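Local coordinates for protein short chain dehydrogenase (Salmonella typhi, PDB 3G1T) that probably catalyses NAD(P)-dependent oxidation or reduction of a substrate not yet identified, at residues T200-R205 with K218-I223; F151-V156 with A173-M178; A30-A35 with Q56-E61. All blocks are in the same frame, centred on the assembly; numbering follows the deposited sequence.

The three contacts sit in different parts of one Rossmann-type fold. Interaction 2 is core: it packs strand 147-152 against helix 165-185, next to the second subunit. Interaction 3 is also largely buried, but it joins two neighbouring helices, 25-36 and 48-62, on the other side of the chain's centre. Interaction 1 is only partly buried and joins the loop after strand 190-196 to the loop before helix 224-231. The chemistry follows the place. Interaction 1 rests on a backbone hydrogen bond and threonine methyls. Interaction 2 combines a phenylalanine with a buried serine-glutamate bond. Interaction 3 is apolar, with a leucine methyl on a histidine ring and a water at its side. No two contacts touch.

Interaction 1. Residues T200-R205 with K218-I223; sequences TRTSMR and KTPADI
Thr200 and Arg201 meet Lys218, Thr219 and Pro220 where the chain returns after the short helix 203-208. The tight part is at Thr200. Its OG1 lies beside the backbone N (chi1 -56°) and hydrogen-bonds to Gly198 O. Its CG2, opposite that N, packs on Pro220, 3.5 Å from Pro220 N and 3.8 Å from Pro220 CD. Ile223 comes tip to tip with Thr200, with CD1 3.6 Å from Thr200 OG1. One backbone bond ties the segments: Arg201 N donates to Lys218 O at 2.9 Å, in the carbonyl plane. The CA of Thr200 also approaches this oxygen, in a CA-H...O contact.

In the Rossmann-type fold of short-chain dehydrogenases, this region follows strand 190-196 at the C-terminal ends of the strands. In relatives, the loop here borders the cofactor and substrate cleft. Segment 218-223 leads on to helix 224-231 through an ST motif. In it, Thr219 OG1 accepts from Asp222 N, while Thr219 N donates to Asp222 OD2 from above the carboxylate plane.

The partly exposed edge still holds a close contact. The Arg201 chain runs alongside Thr219 and bends at chi3 (-49°). Thr219 CG2 lies over one guanidinium face, 3.4 Å from Arg201 NH1 and offset toward the rim. Bonds from NE to Pro214 O and from NH2 to Leu217 O fix the rotation of this group. Lys218 is the looser side. It is exposed, and the end of its side chain leads away from segment 200-205.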
loop_
_atom_site.group_PDB
_atom_site.type_symbol
_atom_site.label_atom_id
_atom_site.label_comp_id
_atom_site.label_asym_id
_atom_site.label_seq_id
_atom_site.Cartn_x
_atom_site.Cartn_y
_atom_site.Cartn_z
ATOM N N THR A 200 -4.868 3.859 21.523
ATOM C CA THR A 200 -5.616 4.986 22.114
ATOM C C THR A 200 -7.013 4.503 22.350
ATOM O O THR A 200 -7.486 3.593 21.631
ATOM C CB THR A 200 -5.605 6.205 21.112
ATOM O OG1 THR A 200 -4.248 6.529 20.792
ATOM C CG2 THR A 200 -6.311 7.446 21.653
ATOM N N ARG A 201 -7.700 5.120 23.303
ATOM C CA ARG A 201 -9.047 4.710 23.688
ATOM C C ARG A 201 -10.052 5.130 22.634
ATOM O O ARG A 201 -10.609 6.262 22.714
ATOM C CB ARG A 201 -9.432 5.256 25.059
ATOM C CG ARG A 201 -10.726 4.629 25.702
ATOM C CD ARG A 201 -11.027 5.287 27.074
ATOM N NE ARG A 201 -9.851 5.335 27.939
ATOM C CZ ARG A 201 -9.688 6.171 28.979
ATOM N NH1 ARG A 201 -10.649 7.052 29.361
ATOM N NH2 ARG A 201 -8.560 6.087 29.681
ATOM N N THR A 202 -10.265 4.224 21.648
ATOM C CA THR A 202 -11.217 4.387 20.563
ATOM C C THR A 202 -12.030 3.105 20.263
ATOM O O THR A 202 -11.657 1.988 20.619
ATOM C CB THR A 202 -10.473 4.784 19.222
ATOM O OG1 THR A 202 -9.717 3.670 18.745
ATOM C CG2 THR A 202 -9.545 6.030 19.424
ATOM N N SER A 203 -13.143 3.240 19.571
ATOM C CA SER A 203 -13.894 2.058 19.212
ATOM C C SER A 203 -13.089 1.133 18.276
ATOM O O SER A 203 -13.204 -0.107 18.438
ATOM C CB SER A 203 -15.243 2.429 18.624
ATOM O OG SER A 203 -15.045 3.175 17.422
ATOM N N MET A 204 -12.281 1.705 17.346
ATOM C CA MET A 204 -11.424 0.874 16.462
ATOM C C MET A 204 -10.420 -0.034 17.211
ATOM O O MET A 204 -10.369 -1.295 16.971
ATOM C CB MET A 204 -10.751 1.684 15.293
ATOM C CG MET A 204 -9.895 0.802 14.428
ATOM S SD MET A 204 -8.893 1.790 13.144
ATOM C CE MET A 204 -10.353 2.195 12.255
ATOM N N ARG A 205 -9.808 0.536 18.268
ATOM C CA ARG A 205 -8.845 -0.149 19.086
ATOM C C ARG A 205 -9.566 -1.271 19.837
ATOM O O ARG A 205 -9.095 -2.388 19.877
ATOM C CB ARG A 205 -8.192 0.880 20.025
ATOM C CG ARG A 205 -7.161 0.371 21.026
ATOM C CD ARG A 205 -5.964 -0.197 20.402
ATOM N NE ARG A 205 -5.110 -0.860 21.415
ATOM C CZ ARG A 205 -3.808 -1.156 21.244
ATOM N NH1 ARG A 205 -3.211 -0.783 20.084
ATOM N NH2 ARG A 205 -3.118 -1.817 22.197
ATOM N N LYS A 218 -4.203 5.761 26.965
ATOM C CA LYS A 218 -4.345 7.190 26.795
ATOM C C LYS A 218 -5.598 7.463 25.952
ATOM O O LYS A 218 -5.940 6.658 25.080
ATOM C CB LYS A 218 -3.083 7.749 26.054
ATOM C CG LYS A 218 -1.731 7.547 26.858
ATOM C CD LYS A 218 -1.708 8.343 28.154
ATOM C CE LYS A 218 -0.264 8.467 28.791
ATOM N NZ LYS A 218 0.815 8.588 27.797
ATOM N N THR A 219 -6.242 8.601 26.230
ATOM C CA THR A 219 -7.382 9.048 25.466
ATOM C C THR A 219 -6.886 9.884 24.279
ATOM O O THR A 219 -5.701 10.286 24.212
ATOM C CB THR A 219 -8.252 9.990 26.247
ATOM O OG1 THR A 219 -7.435 11.063 26.721
ATOM C CG2 THR A 219 -8.910 9.242 27.492
ATOM N N PRO A 220 -7.801 10.138 23.325
ATOM C CA PRO A 220 -7.505 11.102 22.236
ATOM C C PRO A 220 -7.054 12.451 22.767
ATOM O O PRO A 220 -6.092 13.018 22.174
ATOM C CB PRO A 220 -8.813 11.274 21.552
ATOM C CG PRO A 220 -9.454 9.836 21.660
ATOM C CD PRO A 220 -9.149 9.556 23.147
ATOM N N ALA A 221 -7.639 12.942 23.875
ATOM C CA ALA A 221 -7.118 14.169 24.472
ATOM C C ALA A 221 -5.669 14.137 24.848
ATOM O O ALA A 221 -4.930 15.102 24.561
ATOM C CB ALA A 221 -7.967 14.609 25.702
ATOM N N ASP A 222 -5.226 13.026 25.463
ATOM C CA ASP A 222 -3.844 12.851 25.880
ATOM C C ASP A 222 -2.829 12.967 24.764
ATOM O O ASP A 222 -1.713 13.457 24.995
ATOM C CB ASP A 222 -3.644 11.493 26.548
ATOM C CG ASP A 222 -4.439 11.341 27.870
ATOM O OD1 ASP A 222 -4.723 12.331 28.556
ATOM O OD2 ASP A 222 -4.774 10.185 28.207
ATOM N N ILE A 223 -3.195 12.526 23.565
ATOM C CA ILE A 223 -2.232 12.476 22.468
ATOM C C ILE A 223 -2.221 13.722 21.589
ATOM O O ILE A 223 -1.509 13.765 20.582
ATOM C CB ILE A 223 -2.367 11.145 21.626
ATOM C CG1 ILE A 223 -3.728 11.038 20.884
ATOM C CG2 ILE A 223 -2.052 9.934 22.537
ATOM C CD1 ILE A 223 -3.733 9.978 19.767
#

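Interaction 2. Residues F151-V156 with A173-M178; sequences FTSSSV and ATEGMM
The end of strand 147-152 and the loop residue Ser153 pass alongside the 173-178 part of helix 165-185, with the CA atoms of Phe151 and Met178 7.1 Å apart and those of Ser153 and Thr174 6.8 Å apart. This is the strand-helix packing of a beta-alpha-beta unit in a Rossmann-type fold, formed by strand 147-152, helix 165-185 and strand 190-196.

Phe151 points at the helix and meets three of its residues, each obliquely to the ring. Thr174 CG2 touches Phe151 CB at 3.6 Å. Met178 CB lies 3.8 Å from Phe151 CD2. Met177 crosses Phe151 at about a right angle, and its bend at chi3 (61°) brings CE near the ring. Its SD is 5.3 Å from the ring centroid, a Met-aromatic contact. Thr130 and Thr134 of helix 116-142 also touch Phe151. Met177 packs on Thr169 of the second subunit.

The polar end of the contact is buried too. Glu175 starts away from the strand, but a bend at chi2 (-82°) turns its carboxylate back. Its OE2 forms a salt bridge with Arg158 NE and a hydrogen bond with Thr242 OG1. As a third partner, Ser153 OG donates to Glu175 OE2 at 2.7 Å, reaching it from 36° out of the carboxylate plane.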
loop_
_atom_site.group_PDB
_atom_site.type_symbol
_atom_site.label_atom_id
_atom_site.label_comp_id
_atom_site.label_asym_id
_atom_site.label_seq_id
_atom_site.Cartn_x
_atom_site.Cartn_y
_atom_site.Cartn_z
ATOM N N PHE A 151 -1.240 12.455 7.341
ATOM C CA PHE A 151 -1.936 11.153 7.202
ATOM C C PHE A 151 -1.880 10.386 8.504
ATOM O O PHE A 151 -1.010 10.591 9.327
ATOM C CB PHE A 151 -1.307 10.301 6.087
ATOM C CG PHE A 151 -1.425 10.912 4.698
ATOM C CD1 PHE A 151 -2.562 10.720 3.907
ATOM C CD2 PHE A 151 -0.369 11.739 4.212
ATOM C CE1 PHE A 151 -2.688 11.265 2.568
ATOM C CE2 PHE A 151 -0.493 12.301 2.895
ATOM C CZ PHE A 151 -1.586 12.100 2.091
ATOM N N THR A 152 -2.854 9.464 8.677
ATOM C CA THR A 152 -2.857 8.557 9.858
ATOM C C THR A 152 -2.215 7.227 9.492
ATOM O O THR A 152 -2.600 6.570 8.528
ATOM C CB THR A 152 -4.314 8.369 10.335
ATOM O OG1 THR A 152 -4.865 9.636 10.667
ATOM C CG2 THR A 152 -4.270 7.442 11.610
ATOM N N SER A 153 -1.178 6.897 10.236
ATOM C CA SER A 153 -0.484 5.595 10.107
ATOM C C SER A 153 -0.737 4.705 11.347
ATOM O O SER A 153 -1.744 4.882 12.107
ATOM C CB SER A 153 1.030 5.799 9.879
ATOM O OG SER A 153 1.592 4.556 9.404
ATOM N N SER A 154 0.095 3.688 11.465
ATOM C CA SER A 154 -0.048 2.668 12.564
ATOM C C SER A 154 1.307 2.011 12.762
ATOM O O SER A 154 2.161 2.109 11.858
ATOM C CB SER A 154 -1.154 1.621 12.241
ATOM O OG SER A 154 -0.990 0.606 13.201
ATOM N N SER A 155 1.581 1.414 13.935
ATOM C CA SER A 155 2.836 0.659 14.040
ATOM C C SER A 155 2.887 -0.445 12.970
ATOM O O SER A 155 3.935 -0.747 12.474
ATOM C CB SER A 155 3.039 0.127 15.454
ATOM O OG SER A 155 2.029 -0.878 15.670
ATOM N N VAL A 156 1.728 -0.967 12.568
ATOM C CA VAL A 156 1.708 -2.011 11.511
ATOM C C VAL A 156 1.841 -1.481 10.107
ATOM O O VAL A 156 1.889 -2.315 9.199
ATOM C CB VAL A 156 0.472 -2.933 11.517
ATOM C CG1 VAL A 156 0.539 -3.821 12.757
ATOM C CG2 VAL A 156 -0.896 -2.150 11.417
ATOM N N ALA A 173 0.949 1.414 2.542
ATOM C CA ALA A 173 0.661 2.236 1.325
ATOM C C ALA A 173 0.555 3.723 1.691
ATOM O O ALA A 173 0.962 4.652 0.915
ATOM C CB ALA A 173 -0.675 1.794 0.660
ATOM N N THR A 174 -0.016 3.982 2.876
ATOM C CA THR A 174 -0.151 5.357 3.321
ATOM C C THR A 174 1.245 6.003 3.566
ATOM O O THR A 174 1.463 7.204 3.164
ATOM C CB THR A 174 -0.957 5.400 4.675
ATOM O OG1 THR A 174 -2.274 4.881 4.417
ATOM C CG2 THR A 174 -1.075 6.873 5.126
ATOM N N GLU A 175 2.194 5.277 4.206
ATOM C CA GLU A 175 3.620 5.801 4.342
ATOM C C GLU A 175 4.269 6.102 2.970
ATOM O O GLU A 175 4.857 7.148 2.782
ATOM C CB GLU A 175 4.509 4.804 5.154
ATOM C CG GLU A 175 3.865 4.626 6.619
ATOM C CD GLU A 175 4.247 5.739 7.605
ATOM O OE1 GLU A 175 4.847 6.757 7.139
ATOM O OE2 GLU A 175 3.991 5.574 8.852
ATOM N N GLY A 176 4.155 5.174 2.045
ATOM C CA GLY A 176 4.634 5.407 0.680
ATOM C C GLY A 176 4.055 6.648 0.012
ATOM O O GLY A 176 4.794 7.515 -0.563
ATOM N N MET A 177 2.743 6.779 0.087
ATOM C CA MET A 177 2.069 7.887 -0.615
ATOM C C MET A 177 2.442 9.199 0.080
ATOM O O MET A 177 2.718 10.220 -0.581
ATOM C CB MET A 177 0.582 7.597 -0.660
ATOM C CG MET A 177 -0.370 8.781 -0.806
ATOM S SD MET A 177 -2.183 8.345 -0.756
ATOM C CE MET A 177 -2.429 7.608 0.841
ATOM N N MET A 178 2.533 9.192 1.419
ATOM C CA MET A 178 3.029 10.349 2.152
ATOM C C MET A 178 4.479 10.712 1.723
ATOM O O MET A 178 4.740 11.903 1.411
ATOM C CB MET A 178 3.049 10.113 3.662
ATOM C CG MET A 178 3.827 11.252 4.518
ATOM S SD MET A 178 5.562 11.199 4.732
ATOM C CE MET A 178 5.570 9.667 5.867
#

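Interaction 3. Residues A30-A35 with Q56-E61; sequences AALTYA and QHIADE
Leu32, Ala31 and Ala35 pack against His57 and Ile58 between two neighbouring helices of the Rossmann-type fold. Segments 30-35 and 56-61 run at 20° to each other, their axes 10.1 Å apart at closest approach. Ile58 fills the middle of the contact. Its CG2 meets Ala35 CB at 3.6 Å, its CG1 lies 3.7 Å from Leu32 CD2, and its CD1 reaches back to Ala31 O at 3.8 Å. This close approach to the helix backbone is consistent with the small size of the alanines.

Leu32 CD2 is shared. Besides touching Ile58, it sits over the centre of the His57 ring, 3.8 Å from the centroid and 7° off the normal, a CH-pi contact. With chi1 at -177° the His57 ring swings out beside Leu32.

Further out, strand 40-45 backs the first helix: Ala31 touches Val41 and Leu43, and Ala35 touches Val41. Pro66 packs on Ile58. Arg28 and Arg36 touch His57, and Arg36 NE forms a salt bridge with Glu61 OE1. That carboxylate is linked to the first helix through a water, which lies 3.1 Å from Leu32 O and 2.8 Å from Glu61 OE1.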
loop_
_atom_site.group_PDB
_atom_site.type_symbol
_atom_site.label_atom_id
_atom_site.label_comp_id
_atom_site.label_asym_id
_atom_site.label_seq_id
_atom_site.Cartn_x
_atom_site.Cartn_y
_atom_site.Cartn_z
ATOM N N ALA A 30 -9.420 16.145 17.526
ATOM C CA ALA A 30 -8.550 17.101 16.846
ATOM C C ALA A 30 -9.367 18.320 16.364
ATOM O O ALA A 30 -8.913 19.461 16.479
ATOM C CB ALA A 30 -7.811 16.401 15.715
ATOM N N ALA A 31 -10.575 18.095 15.871
ATOM C CA ALA A 31 -11.434 19.247 15.455
ATOM C C ALA A 31 -11.701 20.231 16.644
ATOM O O ALA A 31 -11.508 21.462 16.567
ATOM C CB ALA A 31 -12.698 18.770 14.816
ATOM N N LEU A 32 -12.155 19.688 17.778
ATOM C CA LEU A 32 -12.286 20.475 19.010
ATOM C C LEU A 32 -11.035 21.197 19.446
ATOM O O LEU A 32 -11.105 22.398 19.768
ATOM C CB LEU A 32 -12.674 19.546 20.164
ATOM C CG LEU A 32 -14.133 19.084 20.073
ATOM C CD1 LEU A 32 -14.259 18.041 21.221
ATOM C CD2 LEU A 32 -15.158 20.199 20.275
ATOM N N THR A 33 -9.907 20.459 19.511
ATOM C CA THR A 33 -8.621 20.977 19.965
ATOM C C THR A 33 -8.108 22.046 18.980
ATOM O O THR A 33 -7.672 23.132 19.384
ATOM C CB THR A 33 -7.526 19.868 20.045
ATOM O OG1 THR A 33 -7.958 18.758 20.824
ATOM C CG2 THR A 33 -6.300 20.398 20.724
ATOM N N TYR A 34 -8.161 21.746 17.702
ATOM C CA TYR A 34 -7.753 22.814 16.705
ATOM C C TYR A 34 -8.576 24.105 16.819
ATOM O O TYR A 34 -7.994 25.195 16.822
ATOM C CB TYR A 34 -7.755 22.271 15.277
ATOM C CG TYR A 34 -6.766 21.188 14.977
ATOM C CD1 TYR A 34 -5.614 21.014 15.754
ATOM C CD2 TYR A 34 -6.974 20.364 13.872
ATOM C CE1 TYR A 34 -4.682 19.991 15.450
ATOM C CE2 TYR A 34 -6.070 19.354 13.525
ATOM C CZ TYR A 34 -4.931 19.181 14.279
ATOM O OH TYR A 34 -4.024 18.219 13.863
ATOM N N ALA A 35 -9.909 23.981 16.970
ATOM C CA ALA A 35 -10.788 25.155 17.222
ATOM C C ALA A 35 -10.382 25.887 18.525
ATOM O O ALA A 35 -10.311 27.135 18.563
ATOM C CB ALA A 35 -12.236 24.725 17.204
ATOM N N GLN A 56 -21.674 21.852 16.407
ATOM C CA GLN A 56 -22.456 22.606 17.408
ATOM C C GLN A 56 -21.683 22.749 18.722
ATOM O O GLN A 56 -21.725 23.779 19.369
ATOM C CB GLN A 56 -23.820 21.938 17.656
ATOM C CG GLN A 56 -24.687 21.816 16.383
ATOM C CD GLN A 56 -25.978 22.661 16.368
ATOM O OE1 GLN A 56 -26.925 22.338 15.638
ATOM N NE2 GLN A 56 -25.998 23.758 17.152
ATOM N N HIS A 57 -20.925 21.716 19.067
ATOM C CA HIS A 57 -20.088 21.733 20.263
ATOM C C HIS A 57 -19.033 22.829 20.069
ATOM O O HIS A 57 -18.844 23.647 20.945
ATOM C CB HIS A 57 -19.512 20.306 20.496
ATOM C CG HIS A 57 -18.678 20.133 21.744
ATOM N ND1 HIS A 57 -18.337 18.886 22.230
ATOM C CD2 HIS A 57 -18.147 21.026 22.620
ATOM C CE1 HIS A 57 -17.595 19.013 23.322
ATOM N NE2 HIS A 57 -17.476 20.300 23.591
ATOM N N ILE A 58 -18.398 22.905 18.895
ATOM C CA ILE A 58 -17.358 23.923 18.643
ATOM C C ILE A 58 -18.047 25.304 18.670
ATOM O O ILE A 58 -17.504 26.243 19.278
ATOM C CB ILE A 58 -16.612 23.651 17.285
ATOM C CG1 ILE A 58 -15.668 22.445 17.393
ATOM C CG2 ILE A 58 -15.845 24.928 16.721
ATOM C CD1 ILE A 58 -15.228 21.847 15.998
ATOM N N ALA A 59 -19.226 25.414 18.037
ATOM C CA ALA A 59 -20.000 26.685 18.020
ATOM C C ALA A 59 -20.345 27.136 19.419
ATOM O O ALA A 59 -20.160 28.317 19.758
ATOM C CB ALA A 59 -21.245 26.584 17.202
ATOM N N ASP A 60 -20.767 26.183 20.245
ATOM C CA ASP A 60 -21.022 26.481 21.689
ATOM C C ASP A 60 -19.807 27.009 22.437
ATOM O O ASP A 60 -19.942 27.735 23.432
ATOM C CB ASP A 60 -21.541 25.267 22.433
ATOM C CG ASP A 60 -22.924 24.854 21.985
ATOM O OD1 ASP A 60 -23.578 25.672 21.314
ATOM O OD2 ASP A 60 -23.323 23.707 22.306
ATOM N N GLU A 61 -18.619 26.620 21.996
ATOM C CA GLU A 61 -17.403 27.113 22.625
ATOM C C GLU A 61 -16.751 28.342 21.916
ATOM O O GLU A 61 -16.193 29.191 22.585
ATOM C CB GLU A 61 -16.367 25.999 22.719
ATOM C CG GLU A 61 -16.520 25.012 23.830
ATOM C CD GLU A 61 -15.536 23.850 23.665
ATOM O OE1 GLU A 61 -14.401 24.078 23.110
ATOM O OE2 GLU A 61 -15.892 22.717 24.046
HETATM O O HOH W 1 -13.801 23.820 20.372
#